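Local coordinates for ABC-type transport system, molybdenum-specific extracellular solute-binding protein (Clostridium difficile, PDB 4KD5) that probably binds molybdate or tungstate outside the cell and delivers it to an ABC transporter, as in other ModA-type solute-binding proteins, at residues M81-L89 against Q221-V232. Sequence-based numbering, arbitrary orientation.
Sequences MKDLVKNDL and QKIFEEFGYKKV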
loop_
_atom_site.group_PDB
_atom_site.type_symbol
_atom_site.label_atom_id
_atom_site.label_comp_id
_atom_site.label_asym_id
_atom_site.label_seq_id
_atom_site.Cartn_x
_atom_site.Cartn_y
_atom_site.Cartn_z
HETATM N N MSE A 81 4.752 13.613 6.393
HETATM C CA MSE A 81 4.549 15.025 6.706
HETATM C C MSE A 81 4.966 15.898 5.525
HETATM O O MSE A 81 6.134 15.905 5.123
HETATM C CB MSE A 81 5.318 15.433 7.966
HETATM C CG MSE A 81 4.819 14.740 9.226
HETATM SE SE MSE A 81 5.977 14.964 10.774
HETATM C CE MSE A 81 5.529 16.797 11.221
ATOM N N LYS A 82 4.001 16.627 4.972
ATOM C CA LYS A 82 4.239 17.493 3.819
ATOM C C LYS A 82 3.394 18.753 3.882
ATOM O O LYS A 82 2.381 18.799 4.583
ATOM C CB LYS A 82 3.928 16.749 2.514
ATOM C CG LYS A 82 5.117 16.061 1.879
ATOM C CD LYS A 82 4.992 14.550 1.950
ATOM C CE LYS A 82 6.347 13.893 1.722
ATOM N NZ LYS A 82 6.251 12.407 1.678
ATOM N N ASP A 83 3.808 19.766 3.130
ATOM C CA ASP A 83 3.000 20.957 2.959
ATOM C C ASP A 83 2.094 20.765 1.753
ATOM O O ASP A 83 2.573 20.673 0.623
ATOM C CB ASP A 83 3.895 22.186 2.784
ATOM C CG ASP A 83 4.655 22.533 4.043
ATOM O OD1 ASP A 83 4.163 22.190 5.132
ATOM O OD2 ASP A 83 5.744 23.137 3.939
ATOM N N LEU A 84 0.792 20.670 2.006
ATOM C CA LEU A 84 -0.180 20.435 0.947
ATOM C C LEU A 84 -0.324 21.666 0.053
ATOM O O LEU A 84 0.147 21.675 -1.089
ATOM C CB LEU A 84 -1.526 20.045 1.556
ATOM C CG LEU A 84 -2.642 19.667 0.594
ATOM C CD1 LEU A 84 -2.082 18.726 -0.445
ATOM C CD2 LEU A 84 -3.798 19.027 1.345
ATOM N N VAL A 85 -0.974 22.700 0.580
ATOM C CA VAL A 85 -1.080 23.975 -0.118
ATOM C C VAL A 85 -0.758 25.119 0.830
ATOM O O VAL A 85 -0.600 24.923 2.036
ATOM C CB VAL A 85 -2.476 24.206 -0.723
ATOM C CG1 VAL A 85 -2.857 23.065 -1.644
ATOM C CG2 VAL A 85 -3.516 24.361 0.378
ATOM N N LYS A 86 -0.664 26.318 0.275
ATOM C CA LYS A 86 -0.465 27.506 1.082
ATOM C C LYS A 86 -1.426 28.580 0.604
ATOM O O LYS A 86 -1.923 28.516 -0.521
ATOM C CB LYS A 86 0.984 27.990 1.000
ATOM C CG LYS A 86 1.417 28.423 -0.394
ATOM C CD LYS A 86 2.903 28.803 -0.457
ATOM C CE LYS A 86 3.650 28.556 0.850
ATOM N NZ LYS A 86 4.159 27.160 0.988
ATOM N N ASN A 87 -1.703 29.558 1.457
ATOM C CA ASN A 87 -2.580 30.649 1.064
ATOM C C ASN A 87 -1.779 31.910 0.795
ATOM O O ASN A 87 -0.592 31.979 1.116
ATOM C CB ASN A 87 -3.633 30.905 2.141
ATOM C CG ASN A 87 -5.035 30.964 1.578
ATOM O OD1 ASN A 87 -5.252 31.466 0.473
ATOM N ND2 ASN A 87 -5.997 30.440 2.331
ATOM N N ASP A 88 -2.425 32.899 0.192
ATOM C CA ASP A 88 -1.796 34.196 -0.010
ATOM C C ASP A 88 -2.584 35.280 0.701
ATOM O O ASP A 88 -3.813 35.240 0.731
ATOM C CB ASP A 88 -1.679 34.516 -1.503
ATOM C CG ASP A 88 -0.305 34.202 -2.060
ATOM O OD1 ASP A 88 0.677 34.316 -1.301
ATOM O OD2 ASP A 88 -0.207 33.843 -3.251
ATOM N N LEU A 89 -1.872 36.238 1.290
ATOM C CA LEU A 89 -2.515 37.387 1.918
ATOM C C LEU A 89 -2.681 38.448 0.839
ATOM O O LEU A 89 -1.695 38.903 0.248
ATOM C CB LEU A 89 -1.654 37.937 3.053
ATOM C CG LEU A 89 -2.308 38.512 4.311
ATOM C CD1 LEU A 89 -1.749 39.879 4.626
ATOM C CD2 LEU A 89 -3.811 38.592 4.190
ATOM N N GLN A 221 -3.539 19.364 -6.882
ATOM C CA GLN A 221 -3.095 20.735 -6.658
ATOM C C GLN A 221 -3.946 21.728 -7.443
ATOM O O GLN A 221 -4.334 22.771 -6.914
ATOM C CB GLN A 221 -1.617 20.881 -7.033
ATOM C CG GLN A 221 -0.659 20.218 -6.061
ATOM C CD GLN A 221 -0.600 20.924 -4.723
ATOM O OE1 GLN A 221 0.070 21.946 -4.579
ATOM N NE2 GLN A 221 -1.311 20.386 -3.736
ATOM N N LYS A 222 -4.239 21.399 -8.699
ATOM C CA LYS A 222 -5.085 22.248 -9.537
ATOM C C LYS A 222 -6.511 22.375 -9.004
ATOM O O LYS A 222 -7.198 23.353 -9.291
ATOM C CB LYS A 222 -5.108 21.747 -10.987
ATOM C CG LYS A 222 -3.831 22.017 -11.771
ATOM C CD LYS A 222 -4.018 21.714 -13.254
ATOM C CE LYS A 222 -2.708 21.825 -14.022
ATOM N NZ LYS A 222 -2.893 21.567 -15.483
ATOM N N ILE A 223 -6.952 21.381 -8.240
ATOM C CA ILE A 223 -8.266 21.433 -7.602
ATOM C C ILE A 223 -8.267 22.466 -6.476
ATOM O O ILE A 223 -9.190 23.273 -6.362
ATOM C CB ILE A 223 -8.700 20.048 -7.074
ATOM C CG1 ILE A 223 -9.126 19.149 -8.235
ATOM C CG2 ILE A 223 -9.847 20.172 -6.088
ATOM C CD1 ILE A 223 -9.586 17.781 -7.798
ATOM N N PHE A 224 -7.220 22.451 -5.659
ATOM C CA PHE A 224 -7.088 23.417 -4.578
ATOM C C PHE A 224 -6.926 24.840 -5.115
ATOM O O PHE A 224 -7.282 25.801 -4.439
ATOM C CB PHE A 224 -5.907 23.053 -3.670
ATOM C CG PHE A 224 -6.166 21.876 -2.770
ATOM C CD1 PHE A 224 -7.062 21.974 -1.718
ATOM C CD2 PHE A 224 -5.493 20.680 -2.963
ATOM C CE1 PHE A 224 -7.295 20.890 -0.882
ATOM C CE2 PHE A 224 -5.720 19.598 -2.129
ATOM C CZ PHE A 224 -6.624 19.706 -1.087
ATOM N N GLU A 225 -6.399 24.968 -6.331
ATOM C CA GLU A 225 -6.212 26.278 -6.959
ATOM C C GLU A 225 -7.507 26.855 -7.545
ATOM O O GLU A 225 -7.603 28.057 -7.797
ATOM C CB GLU A 225 -5.082 26.222 -8.000
ATOM C CG GLU A 225 -3.706 25.967 -7.388
ATOM C CD GLU A 225 -2.671 25.513 -8.403
ATOM O OE1 GLU A 225 -2.959 25.564 -9.617
ATOM O OE2 GLU A 225 -1.568 25.098 -7.984
ATOM N N GLU A 226 -8.500 25.996 -7.756
ATOM C CA GLU A 226 -9.832 26.450 -8.142
ATOM C C GLU A 226 -10.473 27.197 -6.982
ATOM O O GLU A 226 -11.350 28.033 -7.170
ATOM C CB GLU A 226 -10.720 25.258 -8.523
ATOM C CG GLU A 226 -10.255 24.456 -9.726
ATOM C CD GLU A 226 -11.067 23.186 -9.927
ATOM O OE1 GLU A 226 -12.086 23.012 -9.227
ATOM O OE2 GLU A 226 -10.687 22.358 -10.782
ATOM N N PHE A 227 -10.027 26.878 -5.774
ATOM C CA PHE A 227 -10.648 27.416 -4.575
ATOM C C PHE A 227 -9.789 28.488 -3.907
ATOM O O PHE A 227 -10.008 28.841 -2.745
ATOM C CB PHE A 227 -11.006 26.278 -3.608
ATOM C CG PHE A 227 -12.082 25.359 -4.130
ATOM C CD1 PHE A 227 -13.415 25.599 -3.834
ATOM C CD2 PHE A 227 -11.764 24.273 -4.933
ATOM C CE1 PHE A 227 -14.412 24.766 -4.320
ATOM C CE2 PHE A 227 -12.757 23.435 -5.424
ATOM C CZ PHE A 227 -14.082 23.682 -5.116
ATOM N N GLY A 228 -8.823 29.013 -4.656
ATOM C CA GLY A 228 -8.036 30.149 -4.206
ATOM C C GLY A 228 -6.754 29.787 -3.482
ATOM O O GLY A 228 -5.977 30.666 -3.102
ATOM N N TYR A 229 -6.528 28.496 -3.284
ATOM C CA TYR A 229 -5.292 28.054 -2.655
ATOM C C TYR A 229 -4.155 28.037 -3.664
ATOM O O TYR A 229 -4.376 28.222 -4.864
ATOM C CB TYR A 229 -5.490 26.694 -1.987
ATOM C CG TYR A 229 -6.500 26.763 -0.878
ATOM C CD1 TYR A 229 -6.130 27.177 0.392
ATOM C CD2 TYR A 229 -7.827 26.444 -1.103
ATOM C CE1 TYR A 229 -7.052 27.257 1.410
ATOM C CE2 TYR A 229 -8.758 26.519 -0.088
ATOM C CZ TYR A 229 -8.362 26.927 1.162
ATOM O OH TYR A 229 -9.285 27.003 2.172
ATOM N N LYS A 230 -2.939 27.824 -3.176
ATOM C CA LYS A 230 -1.764 27.943 -4.025
ATOM C C LYS A 230 -0.779 26.809 -3.772
ATOM O O LYS A 230 -0.697 26.285 -2.658
ATOM C CB LYS A 230 -1.094 29.301 -3.797
ATOM C CG LYS A 230 -0.348 29.841 -4.998
ATOM C CD LYS A 230 1.142 29.618 -4.847
ATOM C CE LYS A 230 1.865 29.770 -6.176
ATOM N NZ LYS A 230 3.336 29.564 -6.025
ATOM N N LYS A 231 -0.049 26.439 -4.821
ATOM C CA LYS A 231 0.951 25.373 -4.778
ATOM C C LYS A 231 2.128 25.742 -3.870
ATOM O O LYS A 231 2.503 26.912 -3.776
ATOM C CB LYS A 231 1.445 25.102 -6.202
ATOM C CG LYS A 231 2.670 24.216 -6.303
ATOM C CD LYS A 231 2.331 22.868 -6.920
ATOM C CE LYS A 231 2.937 21.738 -6.107
ATOM N NZ LYS A 231 3.762 20.824 -6.943
ATOM N N VAL A 232 2.707 24.748 -3.200
ATOM C CA VAL A 232 3.827 24.990 -2.290
ATOM C C VAL A 232 5.183 24.965 -2.999
ATOM O O VAL A 232 5.611 23.919 -3.490
ATOM C CB VAL A 232 3.849 23.971 -1.136
ATOM C CG1 VAL A 232 5.084 24.173 -0.269
ATOM C CG2 VAL A 232 2.591 24.099 -0.300
#
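Gln221, still on the helix, turns its amide back toward Leu84: NE2 donates to Leu84 O over 3.3 Å, but the N-H is bent and the nitrogen sits above the carbonyl plane. The same NE2 also gives a hydrogen bond to Leu215 O; two carbonyls share this NE2, which favours the orientation of the buried amide. One turn on, Phe224 lies crosswise to both Leu84 and Val85. Leu84 CD2 touches the outer end of the ring at CZ (3.8 Å), while Val85 CG1 fits against Phe224 CB and CG; Leu84 can reach the ring because its CG stands anti to the backbone N (chi1 -176°). The helix then ends, and Phe224 O takes both Phe227 N and Tyr229 N from opposite faces of its plane, with Gly228 taking the positive phi of the turn. Tyr229 comes next, its CD1 against Val85 CG2 and its CE1 3.5 Å from Asn87 ND2, the amide plane oblique to the ring. That ND2 is hydrogen-bonded to Ser170 OG and Tyr194 OH. This corner lies near Ser15 and Tyr168, residues predicted to bind molybdate, consistent with a place close to the cleft of a two-domain periplasmic-binding-protein fold, where strand 82-94 probably forms one of the connections between the lobes. Past the ring the chain becomes a short, weakly bonded antiparallel strand: Lys86 N to Lys230 O and Lys230 N to Lys86 O, each 2.9 Å, close a hydrogen-bonded pair, the first nearly straight and the return bond more bent. Finally Val232 rests CG2 on Asp83 O and sets CG1 3.4 Å from Lys86 NZ; the Lys86 chain, bent at chi3 and chi4, brings NZ across the valine, where NZ also forms a salt bridge with Glu233.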